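PDB 6SKI: putative type VI secretion protein from Escherichia coli, which is a phospholipase effector of the type VI secretion system that binds the VgrG spike, probably for delivery into target cells. Local coordinates for residues G177-S181 / P182-I186. Numbering follows the deposited sequence.
Sequences GFNLS and PDFCI
Asn179 meets Phe184 where the chain turns out of helix 156-178, and the approach is side-on: CB of Asn179 lies 3.8 Å from CZ of Phe184, close to the plane of the ring and at its edge. The amide and ring planes stand 89° apart, so the two flat groups are crossed rather than stacked. CG of Asn179 is anti to its own carbonyl carbon, which brings the amide alongside the same corner of the ring, OD1 of Asn179 coming to 3.9 Å from CE1 of Phe184. That oxygen is also engaged by a weak hydrogen bond from the backbone N of Leu115. The backbone O of Asn179 lies 3.5 Å from CG of Pro182.

The bond to CB of Leu180 points away from residues 182-186, while the carbonyl of Leu180 accepts a 2.7 Å hydrogen bond from OG of Ser181. This local bond ties Ser181 back to the preceding residue and does not cross the contact; the C=O...OG angle of 108° shows that OG reaches the oxygen from the flank rather than end-on. Ser181 takes a left-handed helical backbone conformation, consistent with the chain turning here. Pro182 follows, its CB 4.0 Å above one face of the Phe184 ring and offset toward the rim, so proline meets a face while asparagine meets the edge.

The backbone O of Pro182 takes a hydrogen bond from a basic side chain of the other protein's chain. This peripheral turn joins helix 156-178 to the start of strand 184-195, in a sheet consistent with an α/β-hydrolase fold. Met176 of the helix packs against both Pro182 and Phe184, Asp183 forms a salt bridge with Lys30, and Phe184 also rests on Arg33 and Val35 of strand 22-43, the parallel sheet neighbour of strand 184-195.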
loop_
_atom_site.group_PDB
_atom_site.type_symbol
_atom_site.label_atom_id
_atom_site.label_comp_id
_atom_site.label_asym_id
_atom_site.label_seq_id
_atom_site.Cartn_x
_atom_site.Cartn_y
_atom_site.Cartn_z
ATOM N N GLY A 177 21.483 15.922 8.570
ATOM C CA GLY A 177 22.426 16.572 7.686
ATOM C C GLY A 177 21.969 17.973 7.348
ATOM O O GLY A 177 22.784 18.835 7.011
ATOM N N PHE A 178 20.664 18.217 7.438
ATOM C CA PHE A 178 20.164 19.584 7.379
ATOM C C PHE A 178 20.359 20.338 8.684
ATOM O O PHE A 178 20.232 21.566 8.697
ATOM C CB PHE A 178 18.677 19.605 7.014
ATOM C CG PHE A 178 18.407 19.525 5.546
ATOM C CD1 PHE A 178 18.344 20.675 4.784
ATOM C CD2 PHE A 178 18.199 18.306 4.930
ATOM C CE1 PHE A 178 18.092 20.610 3.435
ATOM C CE2 PHE A 178 17.949 18.235 3.580
ATOM C CZ PHE A 178 17.894 19.388 2.831
ATOM N N ASN A 179 20.671 19.639 9.775
ATOM C CA ASN A 179 20.858 20.249 11.087
ATOM C C ASN A 179 22.224 19.815 11.615
ATOM O O ASN A 179 22.347 18.828 12.342
ATOM C CB ASN A 179 19.731 19.853 12.038
ATOM C CG ASN A 179 18.503 20.717 11.876
ATOM O OD1 ASN A 179 18.512 21.897 12.213
ATOM N ND2 ASN A 179 17.441 20.136 11.345
ATOM N N LEU A 180 23.253 20.569 11.247
ATOM C CA LEU A 180 24.624 20.235 11.600
ATOM C C LEU A 180 25.026 20.972 12.867
ATOM O O LEU A 180 24.645 22.129 13.072
ATOM C CB LEU A 180 25.572 20.591 10.456
ATOM C CG LEU A 180 25.391 19.756 9.189
ATOM C CD1 LEU A 180 26.102 20.408 8.017
ATOM C CD2 LEU A 180 25.881 18.337 9.400
ATOM N N SER A 181 25.801 20.291 13.716
ATOM C CA SER A 181 26.156 20.783 15.042
ATOM C C SER A 181 24.880 21.087 15.817
ATOM O O SER A 181 24.633 22.248 16.169
ATOM C CB SER A 181 27.049 22.021 14.952
ATOM O OG SER A 181 26.272 23.204 14.896
ATOM N N PRO A 182 24.047 20.083 16.087
ATOM C CA PRO A 182 22.709 20.352 16.621
ATOM C C PRO A 182 22.747 21.084 17.954
ATOM O O PRO A 182 23.659 20.903 18.763
ATOM C CB PRO A 182 22.107 18.952 16.770
ATOM C CG PRO A 182 22.844 18.138 15.771
ATOM C CD PRO A 182 24.249 18.641 15.873
ATOM N N ASP A 183 21.735 21.920 18.167
ATOM C CA ASP A 183 21.517 22.612 19.428
ATOM C C ASP A 183 20.406 21.943 20.228
ATOM O O ASP A 183 19.921 22.508 21.212
ATOM C CB ASP A 183 21.183 24.081 19.152
ATOM C CG ASP A 183 21.279 24.958 20.387
ATOM O OD1 ASP A 183 21.653 24.458 21.467
ATOM O OD2 ASP A 183 20.976 26.164 20.271
ATOM N N PHE A 184 19.988 20.751 19.817
ATOM C CA PHE A 184 18.820 20.100 20.381
ATOM C C PHE A 184 19.094 18.614 20.533
ATOM O O PHE A 184 19.993 18.056 19.901
ATOM C CB PHE A 184 17.586 20.316 19.500
ATOM C CG PHE A 184 17.779 19.877 18.076
ATOM C CD1 PHE A 184 18.253 20.760 17.128
ATOM C CD2 PHE A 184 17.480 18.584 17.686
ATOM C CE1 PHE A 184 18.433 20.360 15.826
ATOM C CE2 PHE A 184 17.658 18.181 16.384
ATOM C CZ PHE A 184 18.135 19.070 15.452
ATOM N N CYS A 185 18.302 17.981 21.387
ATOM C CA CYS A 185 18.230 16.538 21.496
ATOM C C CYS A 185 16.846 16.084 21.061
ATOM O O CYS A 185 15.843 16.742 21.364
ATOM C CB CYS A 185 18.506 16.084 22.929
ATOM S SG CYS A 185 18.444 14.305 23.160
ATOM N N ILE A 186 16.790 14.969 20.343
ATOM C CA ILE A 186 15.512 14.390 19.950
ATOM C C ILE A 186 14.940 13.679 21.169
ATOM O O ILE A 186 15.421 12.617 21.568
ATOM C CB ILE A 186 15.665 13.439 18.760
ATOM C CG1 ILE A 186 16.202 14.208 17.555
ATOM C CG2 ILE A 186 14.337 12.794 18.423
ATOM C CD1 ILE A 186 16.579 13.342 16.392
#